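PDB 3FHF: N-glycosylase/DNA lyase from Methanocaldococcus jannaschii, which is a DNA glycosylase/lyase-type protein of the helix-hairpin-helix clan and folds as a single, predominantly helical chain without strands. Local coordinates for residues 51-56 and 98-103; 64-67 and 72-75; 45-50 and 142-147. All blocks are in the same frame, centred on the assembly; numbering follows the deposited sequence.

Contact 1: 51-56 and 98-103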
ATOM      1  N   CYS A  51       0.636  -7.557   1.785  1.00 19.38           N
ATOM      2  CA  CYS A  51      -0.382  -6.543   2.026  1.00 20.51           C
ATOM      3  C   CYS A  51      -1.506  -7.057   2.920  1.00 21.58           C
ATOM      4  O   CYS A  51      -2.068  -6.303   3.708  1.00 23.13           O
ATOM      5  CB  CYS A  51      -0.930  -6.025   0.695  1.00 19.53           C
ATOM      6  SG  CYS A  51       0.307  -5.093  -0.260  1.00 20.57           S
ATOM      7  N   ILE A  52      -1.833  -8.338   2.806  1.00 21.96           N
ATOM      8  CA  ILE A  52      -2.868  -8.908   3.663  1.00 22.51           C
ATOM      9  C   ILE A  52      -2.382  -8.876   5.115  1.00 21.32           C
ATOM     10  O   ILE A  52      -3.169  -8.708   6.044  1.00 21.02           O
ATOM     11  CB  ILE A  52      -3.178 -10.370   3.286  1.00 22.43           C
ATOM     12  CG1 ILE A  52      -3.986 -10.416   1.992  1.00 23.27           C
ATOM     13  CG2 ILE A  52      -3.944 -11.055   4.419  1.00 25.52           C
ATOM     14  CD1 ILE A  52      -4.342 -11.826   1.538  1.00 24.57           C
ATOM     15  N   LEU A  53      -1.073  -9.025   5.300  1.00 21.27           N
ATOM     16  CA  LEU A  53      -0.478  -9.037   6.635  1.00 21.61           C
ATOM     17  C   LEU A  53      -0.203  -7.662   7.254  1.00 24.15           C
ATOM     18  O   LEU A  53      -0.076  -7.551   8.476  1.00 23.47           O
ATOM     19  CB  LEU A  53       0.835  -9.824   6.608  1.00 20.89           C
ATOM     20  CG  LEU A  53       0.783 -11.302   6.224  1.00 20.21           C
ATOM     21  CD1 LEU A  53       2.208 -11.834   6.115  1.00 22.48           C
ATOM     22  CD2 LEU A  53      -0.009 -12.090   7.274  1.00 20.78           C
ATOM     23  N   THR A  54      -0.110  -6.630   6.417  1.00 22.89           N
ATOM     24  CA  THR A  54       0.185  -5.266   6.868  1.00 27.37           C
ATOM     25  C   THR A  54      -0.677  -4.706   8.003  1.00 28.49           C
ATOM     26  O   THR A  54      -0.148  -4.128   8.955  1.00 28.20           O
ATOM     27  CB  THR A  54       0.123  -4.267   5.679  1.00 28.07           C
ATOM     28  OG1 THR A  54       1.188  -4.550   4.763  1.00 28.75           O
ATOM     29  CG2 THR A  54       0.253  -2.829   6.170  1.00 30.26           C
ATOM     30  N   ALA A  55      -1.994  -4.860   7.895  0.75 29.34           N
ATOM     31  CA  ALA A  55      -2.909  -4.346   8.913  0.75 31.80           C
ATOM     32  C   ALA A  55      -2.538  -4.798  10.323  0.75 32.14           C
ATOM     33  O   ALA A  55      -2.370  -5.991  10.579  0.75 31.70           O
ATOM     34  CB  ALA A  55      -4.337  -4.774   8.592  0.75 32.80           C
ATOM     35  N   ASN A  56      -2.409  -3.833  11.230  0.75 33.25           N
ATOM     36  CA  ASN A  56      -2.066  -4.108  12.624  0.75 34.03           C
ATOM     37  C   ASN A  56      -0.680  -4.725  12.729  0.75 34.09           C
ATOM     38  O   ASN A  56      -0.427  -5.544  13.611  0.75 35.16           O
ATOM     39  CB  ASN A  56      -3.090  -5.067  13.240  0.75 34.60           C
ATOM     40  CG  ASN A  56      -4.510  -4.567  13.106  0.75 36.75           C
ATOM     41  OD1 ASN A  56      -4.879  -3.542  13.684  0.75 38.37           O
ATOM     42  ND2 ASN A  56      -5.319  -5.286  12.336  0.75 37.06           N
ATOM     43  N   GLU A  98      -6.269 -17.606   7.121  1.00 29.24           N
ATOM     44  CA  GLU A  98      -7.459 -17.992   6.375  1.00 30.59           C
ATOM     45  C   GLU A  98      -7.589 -17.168   5.088  1.00 29.08           C
ATOM     46  O   GLU A  98      -7.829 -17.719   4.015  1.00 28.27           O
ATOM     47  CB  GLU A  98      -8.707 -17.813   7.243  1.00 32.32           C
ATOM     48  CG  GLU A  98     -10.000 -17.850   6.455  1.00 36.90           C
ATOM     49  CD  GLU A  98     -11.228 -17.721   7.333  1.00 41.09           C
ATOM     50  OE1 GLU A  98     -11.190 -16.937   8.307  1.00 43.88           O
ATOM     51  OE2 GLU A  98     -12.237 -18.396   7.037  1.00 44.00           O
ATOM     52  N   TYR A  99      -7.431 -15.852   5.198  1.00 27.70           N
ATOM     53  CA  TYR A  99      -7.524 -14.986   4.026  1.00 26.78           C
ATOM     54  C   TYR A  99      -6.537 -15.424   2.946  1.00 25.92           C
ATOM     55  O   TYR A  99      -6.885 -15.523   1.765  1.00 23.58           O
ATOM     56  CB  TYR A  99      -7.221 -13.532   4.389  1.00 26.55           C
ATOM     57  CG  TYR A  99      -8.174 -12.890   5.374  1.00 30.41           C
ATOM     58  CD1 TYR A  99      -9.516 -13.268   5.435  1.00 31.01           C
ATOM     59  CD2 TYR A  99      -7.740 -11.863   6.213  1.00 31.74           C
ATOM     60  CE1 TYR A  99     -10.403 -12.634   6.311  1.00 33.39           C
ATOM     61  CE2 TYR A  99      -8.618 -11.224   7.088  1.00 34.31           C
ATOM     62  CZ  TYR A  99      -9.944 -11.616   7.130  1.00 34.17           C
ATOM     63  OH  TYR A  99     -10.805 -10.984   7.998  1.00 37.56           O
ATOM     64  N   ILE A 100      -5.301 -15.677   3.363  1.00 24.01           N
ATOM     65  CA  ILE A 100      -4.253 -16.092   2.442  1.00 24.78           C
ATOM     66  C   ILE A 100      -4.601 -17.378   1.706  1.00 24.37           C
ATOM     67  O   ILE A 100      -4.479 -17.452   0.480  1.00 25.61           O
ATOM     68  CB  ILE A 100      -2.908 -16.261   3.185  1.00 24.05           C
ATOM     69  CG1 ILE A 100      -2.417 -14.889   3.658  1.00 22.23           C
ATOM     70  CG2 ILE A 100      -1.877 -16.919   2.270  1.00 23.61           C
ATOM     71  CD1 ILE A 100      -1.188 -14.926   4.546  1.00 20.09           C
ATOM     72  N   VAL A 101      -5.031 -18.391   2.450  1.00 24.27           N
ATOM     73  CA  VAL A 101      -5.394 -19.670   1.850  1.00 22.81           C
ATOM     74  C   VAL A 101      -6.523 -19.481   0.842  1.00 22.57           C
ATOM     75  O   VAL A 101      -6.482 -20.034  -0.261  1.00 22.02           O
ATOM     76  CB  VAL A 101      -5.851 -20.688   2.929  1.00 24.96           C
ATOM     77  CG1 VAL A 101      -6.282 -21.993   2.272  1.00 23.37           C
ATOM     78  CG2 VAL A 101      -4.716 -20.942   3.921  1.00 23.29           C
ATOM     79  N   LEU A 102      -7.532 -18.704   1.223  1.00 22.71           N
ATOM     80  CA  LEU A 102      -8.669 -18.446   0.342  1.00 23.54           C
ATOM     81  C   LEU A 102      -8.240 -17.712  -0.925  1.00 23.30           C
ATOM     82  O   LEU A 102      -8.773 -17.965  -2.008  1.00 24.38           O
ATOM     83  CB  LEU A 102      -9.731 -17.616   1.067  1.00 23.10           C
ATOM     84  CG  LEU A 102     -10.445 -18.297   2.238  1.00 25.58           C
ATOM     85  CD1 LEU A 102     -11.341 -17.295   2.949  1.00 22.59           C
ATOM     86  CD2 LEU A 102     -11.251 -19.484   1.723  1.00 26.65           C
ATOM     87  N   ALA A 103      -7.272 -16.809  -0.788  1.00 20.64           N
ATOM     88  CA  ALA A 103      -6.785 -16.037  -1.925  1.00 19.83           C
ATOM     89  C   ALA A 103      -6.084 -16.918  -2.941  1.00 19.73           C
ATOM     90  O   ALA A 103      -5.847 -16.500  -4.072  1.00 20.25           O
ATOM     91  CB  ALA A 103      -5.835 -14.941  -1.450  1.00 19.58           C
TER

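Contact 2: 64-67 and 72-75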
ATOM      1  N   ARG A  64       9.967  -9.367   6.817  1.00 33.68           N
ATOM      2  CA  ARG A  64      10.644 -10.530   7.383  1.00 36.40           C
ATOM      3  C   ARG A  64       9.756 -11.772   7.341  1.00 35.52           C
ATOM      4  O   ARG A  64      10.251 -12.880   7.155  1.00 36.35           O
ATOM      5  CB  ARG A  64      11.120 -10.265   8.822  1.00 38.52           C
ATOM      6  CG  ARG A  64      10.039 -10.257   9.886  1.00 41.06           C
ATOM      7  CD  ARG A  64      10.646 -10.533  11.262  1.00 43.32           C
ATOM      8  NE  ARG A  64       9.634 -10.553  12.314  1.00 45.66           N
ATOM      9  CZ  ARG A  64       9.051  -9.467  12.812  1.00 47.46           C
ATOM     10  NH1 ARG A  64       9.383  -8.266  12.359  1.00 49.38           N
ATOM     11  NH2 ARG A  64       8.127  -9.583  13.754  1.00 47.70           N
ATOM     12  N   ILE A  65       8.450 -11.598   7.518  1.00 35.44           N
ATOM     13  CA  ILE A  65       7.550 -12.743   7.455  1.00 34.48           C
ATOM     14  C   ILE A  65       7.612 -13.268   6.028  1.00 35.31           C
ATOM     15  O   ILE A  65       7.542 -14.474   5.799  1.00 35.09           O
ATOM     16  CB  ILE A  65       6.092 -12.362   7.814  1.00 33.75           C
ATOM     17  CG1 ILE A  65       5.973 -12.163   9.325  1.00 32.26           C
ATOM     18  CG2 ILE A  65       5.129 -13.450   7.351  1.00 32.04           C
ATOM     19  CD1 ILE A  65       4.552 -11.955   9.817  1.00 33.42           C
ATOM     20  N   GLN A  66       7.760 -12.350   5.076  1.00 35.16           N
ATOM     21  CA  GLN A  66       7.857 -12.717   3.667  1.00 35.80           C
ATOM     22  C   GLN A  66       9.085 -13.582   3.436  1.00 35.83           C
ATOM     23  O   GLN A  66       8.984 -14.697   2.932  1.00 37.44           O
ATOM     24  CB  GLN A  66       7.975 -11.474   2.779  1.00 36.12           C
ATOM     25  CG  GLN A  66       6.671 -10.933   2.228  1.00 35.24           C
ATOM     26  CD  GLN A  66       6.901  -9.932   1.104  1.00 35.79           C
ATOM     27  OE1 GLN A  66       7.507  -8.880   1.309  1.00 36.40           O
ATOM     28  NE2 GLN A  66       6.428 -10.264  -0.091  1.00 33.72           N
ATOM     29  N   LYS A  67      10.248 -13.051   3.798  0.50 35.21           N
ATOM     30  CA  LYS A  67      11.506 -13.765   3.624  0.50 34.74           C
ATOM     31  C   LYS A  67      11.500 -15.105   4.350  0.50 34.17           C
ATOM     32  O   LYS A  67      12.025 -16.093   3.841  0.50 34.02           O
ATOM     33  CB  LYS A  67      12.665 -12.897   4.121  0.50 34.81           C
ATOM     34  CG  LYS A  67      12.796 -11.578   3.374  0.50 34.95           C
ATOM     35  CD  LYS A  67      13.903 -10.704   3.943  0.50 36.47           C
ATOM     36  CE  LYS A  67      14.003  -9.390   3.180  0.50 36.46           C
ATOM     37  NZ  LYS A  67      15.025  -8.472   3.758  0.50 38.11           N
ATOM     38  N   GLY A  72       5.937 -20.663   1.056  1.00 30.76           N
ATOM     39  CA  GLY A  72       4.920 -21.192   1.946  1.00 28.67           C
ATOM     40  C   GLY A  72       3.552 -20.541   1.830  1.00 28.11           C
ATOM     41  O   GLY A  72       2.548 -21.121   2.260  1.00 28.54           O
ATOM     42  N   PHE A  73       3.494 -19.336   1.273  1.00 25.92           N
ATOM     43  CA  PHE A  73       2.210 -18.656   1.117  1.00 25.28           C
ATOM     44  C   PHE A  73       1.343 -19.430   0.125  1.00 26.15           C
ATOM     45  O   PHE A  73       0.120 -19.289   0.104  1.00 24.73           O
ATOM     46  CB  PHE A  73       2.424 -17.217   0.621  1.00 23.34           C
ATOM     47  CG  PHE A  73       2.871 -16.259   1.695  1.00 22.90           C
ATOM     48  CD1 PHE A  73       3.922 -15.373   1.461  1.00 24.12           C
ATOM     49  CD2 PHE A  73       2.224 -16.217   2.928  1.00 22.54           C
ATOM     50  CE1 PHE A  73       4.319 -14.458   2.440  1.00 24.47           C
ATOM     51  CE2 PHE A  73       2.613 -15.305   3.916  1.00 21.31           C
ATOM     52  CZ  PHE A  73       3.662 -14.424   3.671  1.00 22.28           C
ATOM     53  N   LEU A  74       1.986 -20.263  -0.685  1.00 28.09           N
ATOM     54  CA  LEU A  74       1.284 -21.059  -1.687  1.00 31.73           C
ATOM     55  C   LEU A  74       1.223 -22.554  -1.387  1.00 33.69           C
ATOM     56  O   LEU A  74       0.309 -23.238  -1.838  1.00 34.57           O
ATOM     57  CB  LEU A  74       1.946 -20.877  -3.054  1.00 31.24           C
ATOM     58  CG  LEU A  74       1.731 -19.548  -3.771  1.00 31.93           C
ATOM     59  CD1 LEU A  74       2.686 -19.433  -4.944  1.00 33.46           C
ATOM     60  CD2 LEU A  74       0.288 -19.462  -4.237  1.00 33.00           C
ATOM     61  N   THR A  75       2.188 -23.057  -0.625  1.00 36.33           N
ATOM     62  CA  THR A  75       2.258 -24.487  -0.334  1.00 37.55           C
ATOM     63  C   THR A  75       1.815 -24.966   1.045  1.00 37.63           C
ATOM     64  O   THR A  75       1.361 -26.101   1.188  1.00 38.43           O
ATOM     65  CB  THR A  75       3.687 -24.996  -0.579  1.00 38.64           C
ATOM     66  OG1 THR A  75       4.596 -24.292   0.277  1.00 39.96           O
ATOM     67  CG2 THR A  75       4.091 -24.759  -2.028  1.00 38.25           C
TER

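Contact 3: 45-50 and 142-147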
ATOM      1  N   PHE A  45       1.868 -12.952  -5.996  1.00 16.17           N
ATOM      2  CA  PHE A  45       1.023 -13.485  -4.928  1.00 15.61           C
ATOM      3  C   PHE A  45       1.652 -13.256  -3.553  1.00 16.44           C
ATOM      4  O   PHE A  45       0.942 -13.044  -2.561  1.00 13.31           O
ATOM      5  CB  PHE A  45       0.765 -14.985  -5.109  1.00 16.33           C
ATOM      6  CG  PHE A  45      -0.262 -15.532  -4.151  1.00 17.28           C
ATOM      7  CD1 PHE A  45      -1.603 -15.196  -4.291  1.00 17.53           C
ATOM      8  CD2 PHE A  45       0.118 -16.320  -3.072  1.00 19.73           C
ATOM      9  CE1 PHE A  45      -2.556 -15.631  -3.366  1.00 19.78           C
ATOM     10  CE2 PHE A  45      -0.825 -16.761  -2.135  1.00 20.05           C
ATOM     11  CZ  PHE A  45      -2.164 -16.415  -2.284  1.00 21.07           C
ATOM     12  N   LYS A  46       2.983 -13.324  -3.487  1.00 16.19           N
ATOM     13  CA  LYS A  46       3.683 -13.093  -2.228  1.00 16.82           C
ATOM     14  C   LYS A  46       3.497 -11.647  -1.781  1.00 17.41           C
ATOM     15  O   LYS A  46       3.412 -11.372  -0.585  1.00 18.96           O
ATOM     16  CB  LYS A  46       5.187 -13.372  -2.361  1.00 19.54           C
ATOM     17  CG  LYS A  46       5.622 -14.804  -2.082  0.50 20.41           C
ATOM     18  CD  LYS A  46       5.240 -15.743  -3.202  0.50 23.48           C
ATOM     19  CE  LYS A  46       6.054 -17.028  -3.133  0.50 24.49           C
ATOM     20  NZ  LYS A  46       5.797 -17.922  -4.293  0.50 27.34           N
ATOM     21  N   GLU A  47       3.461 -10.719  -2.734  1.00 16.22           N
ATOM     22  CA  GLU A  47       3.271  -9.311  -2.390  1.00 18.39           C
ATOM     23  C   GLU A  47       1.843  -9.074  -1.932  1.00 17.21           C
ATOM     24  O   GLU A  47       1.586  -8.210  -1.092  1.00 17.50           O
ATOM     25  CB  GLU A  47       3.577  -8.402  -3.577  1.00 20.00           C
ATOM     26  CG  GLU A  47       5.049  -8.232  -3.835  1.00 28.85           C
ATOM     27  CD  GLU A  47       5.790  -7.661  -2.638  1.00 28.64           C
ATOM     28  OE1 GLU A  47       5.505  -6.512  -2.239  1.00 30.41           O
ATOM     29  OE2 GLU A  47       6.659  -8.369  -2.096  1.00 33.10           O
ATOM     30  N   LEU A  48       0.913  -9.841  -2.488  1.00 16.34           N
ATOM     31  CA  LEU A  48      -0.484  -9.708  -2.102  1.00 16.93           C
ATOM     32  C   LEU A  48      -0.609 -10.136  -0.640  1.00 18.38           C
ATOM     33  O   LEU A  48      -1.354  -9.539   0.135  1.00 18.31           O
ATOM     34  CB  LEU A  48      -1.368 -10.596  -2.976  1.00 17.90           C
ATOM     35  CG  LEU A  48      -2.866 -10.558  -2.649  1.00 19.17           C
ATOM     36  CD1 LEU A  48      -3.442  -9.183  -2.986  1.00 19.28           C
ATOM     37  CD2 LEU A  48      -3.579 -11.626  -3.439  1.00 19.01           C
ATOM     38  N   CYS A  49       0.138 -11.174  -0.273  1.00 18.60           N
ATOM     39  CA  CYS A  49       0.118 -11.682   1.087  1.00 18.68           C
ATOM     40  C   CYS A  49       0.778 -10.696   2.036  1.00 18.89           C
ATOM     41  O   CYS A  49       0.361 -10.565   3.184  1.00 18.07           O
ATOM     42  CB  CYS A  49       0.808 -13.043   1.150  1.00 20.29           C
ATOM     43  SG  CYS A  49      -0.133 -14.330   0.303  1.00 23.34           S
ATOM     44  N   PHE A  50       1.810 -10.010   1.552  1.00 17.96           N
ATOM     45  CA  PHE A  50       2.493  -9.004   2.355  1.00 20.17           C
ATOM     46  C   PHE A  50       1.459  -7.951   2.752  1.00 19.93           C
ATOM     47  O   PHE A  50       1.407  -7.509   3.899  1.00 19.69           O
ATOM     48  CB  PHE A  50       3.601  -8.319   1.540  1.00 20.73           C
ATOM     49  CG  PHE A  50       4.097  -7.033   2.155  1.00 20.67           C
ATOM     50  CD1 PHE A  50       4.935  -7.051   3.264  1.00 20.19           C
ATOM     51  CD2 PHE A  50       3.693  -5.804   1.644  1.00 19.07           C
ATOM     52  CE1 PHE A  50       5.363  -5.860   3.860  1.00 23.13           C
ATOM     53  CE2 PHE A  50       4.112  -4.608   2.227  1.00 21.49           C
ATOM     54  CZ  PHE A  50       4.949  -4.636   3.339  1.00 23.69           C
ATOM     55  N   LEU A 142      -1.301  -2.833  -5.414  1.00 13.20           N
ATOM     56  CA  LEU A 142      -1.089  -2.330  -6.764  1.00 13.19           C
ATOM     57  C   LEU A 142       0.117  -1.395  -6.850  1.00 13.03           C
ATOM     58  O   LEU A 142       0.878  -1.430  -7.829  1.00 13.37           O
ATOM     59  CB  LEU A 142      -2.357  -1.641  -7.265  1.00 13.08           C
ATOM     60  CG  LEU A 142      -3.531  -2.609  -7.485  1.00 14.45           C
ATOM     61  CD1 LEU A 142      -4.780  -1.829  -7.816  1.00 14.54           C
ATOM     62  CD2 LEU A 142      -3.201  -3.591  -8.618  1.00 12.90           C
ATOM     63  N   ARG A 143       0.299  -0.564  -5.830  1.00 12.45           N
ATOM     64  CA  ARG A 143       1.446   0.347  -5.796  1.00 11.26           C
ATOM     65  C   ARG A 143       2.730  -0.499  -5.737  1.00 11.39           C
ATOM     66  O   ARG A 143       3.687  -0.273  -6.492  1.00  9.06           O
ATOM     67  CB  ARG A 143       1.370   1.251  -4.552  1.00  7.42           C
ATOM     68  CG  ARG A 143       2.292   2.503  -4.561  1.00  7.20           C
ATOM     69  CD  ARG A 143       3.767   2.147  -4.346  1.00 10.23           C
ATOM     70  NE  ARG A 143       3.992   1.531  -3.039  1.00 11.03           N
ATOM     71  CZ  ARG A 143       4.071   2.206  -1.896  1.00 13.17           C
ATOM     72  NH1 ARG A 143       3.953   3.525  -1.895  1.00  9.71           N
ATOM     73  NH2 ARG A 143       4.255   1.561  -0.752  1.00  9.58           N
ATOM     74  N   ASN A 144       2.737  -1.487  -4.847  1.00  9.99           N
ATOM     75  CA  ASN A 144       3.911  -2.328  -4.671  1.00  9.86           C
ATOM     76  C   ASN A 144       4.298  -3.205  -5.867  1.00 11.39           C
ATOM     77  O   ASN A 144       5.425  -3.702  -5.930  1.00 11.26           O
ATOM     78  CB  ASN A 144       3.760  -3.153  -3.383  1.00  9.86           C
ATOM     79  CG  ASN A 144       4.017  -2.312  -2.134  1.00 12.41           C
ATOM     80  OD1 ASN A 144       4.029  -1.089  -2.201  1.00 11.46           O
ATOM     81  ND2 ASN A 144       4.225  -2.966  -1.003  1.00 11.95           N
ATOM     82  N   VAL A 145       3.388  -3.379  -6.821  1.00  8.92           N
ATOM     83  CA  VAL A 145       3.714  -4.158  -8.003  1.00 10.74           C
ATOM     84  C   VAL A 145       3.837  -3.273  -9.234  1.00 10.55           C
ATOM     85  O   VAL A 145       3.783  -3.756 -10.360  1.00 10.68           O
ATOM     86  CB  VAL A 145       2.697  -5.311  -8.261  1.00 11.10           C
ATOM     87  CG1 VAL A 145       2.713  -6.273  -7.072  1.00 13.14           C
ATOM     88  CG2 VAL A 145       1.302  -4.762  -8.516  1.00  8.85           C
ATOM     89  N   GLY A 146       3.976  -1.965  -9.017  1.00 11.95           N
ATOM     90  CA  GLY A 146       4.183  -1.068 -10.140  1.00 13.80           C
ATOM     91  C   GLY A 146       3.174  -0.050 -10.631  1.00 16.01           C
ATOM     92  O   GLY A 146       3.464   0.641 -11.609  1.00 15.93           O
ATOM     93  N   TYR A 147       2.008   0.069 -10.005  1.00 12.36           N
ATOM     94  CA  TYR A 147       1.042   1.046 -10.492  1.00 12.85           C
ATOM     95  C   TYR A 147       1.234   2.379  -9.776  1.00 13.29           C
ATOM     96  O   TYR A 147       1.518   2.418  -8.584  1.00 13.69           O
ATOM     97  CB  TYR A 147      -0.375   0.483 -10.355  1.00 12.13           C
ATOM     98  CG  TYR A 147      -0.579  -0.715 -11.263  1.00 11.45           C
ATOM     99  CD1 TYR A 147      -0.845  -0.548 -12.629  1.00 15.37           C
ATOM    100  CD2 TYR A 147      -0.425  -2.013 -10.779  1.00 13.67           C
ATOM    101  CE1 TYR A 147      -0.947  -1.653 -13.493  1.00 13.56           C
ATOM    102  CE2 TYR A 147      -0.525  -3.122 -11.626  1.00 15.11           C
ATOM    103  CZ  TYR A 147      -0.783  -2.933 -12.979  1.00 16.39           C
ATOM    104  OH  TYR A 147      -0.862  -4.030 -13.804  1.00 15.59           O
TER
HETATM  105  O   HOH W   1       7.033  -4.538  -3.791  1.00 15.15           O

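Contact 1: 51-56 and 98-103
The backbones come nearest at Ile52 and Ile100, whose CA atoms are 7.4 Å apart, which sets the last turn of helix 41-54 against helix 93-103 at Ile100. Ile52 supplies the largest share of the 189 Å² buried between the segments, and its CB points at the opposite helix. With chi1 at -74°, CG1 is anti to its carbonyl carbon and CG2 anti to the backbone N; the two branches diverge, yet both reach Ile100 CG1, and CG2 also meets Tyr99 CB. The CG2 methyl enters between two consecutive residues, 4.1 Å from Tyr99 CB and 4.2 Å from Ile100 CG1. It lies at the edge of the tyrosine ring, near the ring plane, so this is a methyl-to-edge approach and not a stack on the ring face. The other branch carries CD1 to 4.2 Å from Ile100 CG1, and one isoleucine thus touches the other through both of its arms.

Leu53 joins from the flank. Its CB bond does not aim at helix 93-103, but the extended chain brings CD2 to 4.1 Å from Ile100 CD1, and the two side chains meet at roughly a right angle. Separations of 4.1 to 4.2 Å at every one of these points are those of close apolar packing without compression. Ile133 also touches Ile52, while Leu85 and Leu81 of helix 78-87 extend the apolar surface against Leu53 and Ile100. Polar bonds hold the chain where helix 41-54 ends: His90 binds the carbonyl O of Leu53, and Arg96 that of Ala55. Such meshing of aliphatic side chains between helices distant in sequence is the ordinary interior of an all-helical domain, here that of a helix-hairpin-helix DNA glycosylase.

Contact 2: 64-67 and 72-75
Phe73 of the one-turn helix 72-75 presses its ring against Ile65 and Gln66 of helix 59-69, closing a tight corner between consecutive helices of this all-helical DNA glycosylase fold. The nearest CA atoms, those of Gln66 and Phe73, are 8.6 Å apart, a gap wide enough to take an aromatic side chain, and Phe73 accounts for 60 of the 107 Å² buried between the segments.

The packed part is built on the far end of that ring. A chi1 of -78° sets CG anti to the carbonyl carbon of Phe73 and carries the ring out across the gap. Its CZ stops 4.1 Å from Ile65 CG2, the methyl branch that lies anti to the isoleucine's own N, and the two side chains meet at about a right angle. Its neighbour CE1 comes equally near the main chain of helix 59-69, reaching 4.1 Å from Gln66 CA. Ile65 is covered further by Phe57 and Leu88, so the apolar packing continues past the two helices.

Toward solvent the contact is loose. Arg64 and Lys67 are exposed and make no contact with 72-75; the CB of Lys67 points away from it. Thr75, likewise exposed, turns its hydroxyl to Asp71 within its own corner of the chain. Gln66 stands between the two regimes, partly exposed. Its amide group is bound by other partners, NE2 donating to Glu47 of helix 41-54 and OE1 bonded to the amine of Lys214, whereas its aliphatic part faces the phenylalanine, with Gln66 CG resting 4.2 Å from Phe73 CE1.

Contact 3: 45-50 and 142-147
The helix-hairpin-helix motif supplies one side of this contact: helix 135-144 follows helix 119-129 through a short glycine-containing loop, and its C-terminal end packs on helix 41-54 where Glu47 and Phe50 meet Asn144 and Val145. The helix stops in a Schellman motif, with Tyr147 N bonded to Leu142 O, Gly146 N to Arg143 O, and Gly146 at positive phi as the C-prime residue.

Asn144 is central. Its amide comes to Phe50 with the ring and amide planes 26° apart, and ND2 is 3.6 Å from CE2. On the other end of the same amide, OD1 is gripped side-on by Arg143: NE donates at 2.8 Å, nearly along the C=O axis, and NH2 at 3.0 Å, both with OD1 close to the guanidinium plane. This pair of bonds fixes the rotation of the amide and leaves ND2 directed to the C-terminal carboxylate of Lys214. Glu47 comes across at about a right angle. Bent at chi2 (-58°), it brings OE1 to 4.0 Å from Asn144 CB, while its own CB touches Val145 CG1 at 4.2 Å. A water joins the segments by donating both to Glu47 OE1 (2.9 Å) and to Asn144 O (2.8 Å), thereby serving a carbonyl near the helix end.

Glu47 OE2 takes a salt bridge from the Lys214 amine and a hydrogen bond from Gln66, Phe50 makes a cation-pi contact with Lys214, and Arg143 is salt-bridged to Asp201. The buried polar groups are thus satisfied by partners around the contact, by the Arg143-Asn144 pair and by one bridging water. Glu47 takes the amine of the final residue and Asn144 ND2 its carboxylate, with Arg143 only a long, weak ion partner, which probably helps define where the chain ends.

How the contacts relate
Helix 41-54 is the common element: its last turn enters contact 1, its middle enters contact 3, and helix 59-69 of contact 2 follows it directly. The centres of contacts 1 and 2 lie about 11 Å apart, those of 1 and 3 about 12 Å, and those of 2 and 3 about 14 Å. Apolar continuity is direct, since Leu53 CD1 is 3.6 Å from Ile65 CG2, while Ile100 CG2 is 3.7 Å from Cys49 SG. Contacts 2 and 3 meet through Gln66 NE2 and Glu47 OE2, 2.8 Å apart, a probable hydrogen bond. Contact 3, whose polar side chains are joined by a water, includes the C-terminal end of the hairpin motif's second helix; Ile52 of contact 1 touches Ile133 in its hairpin.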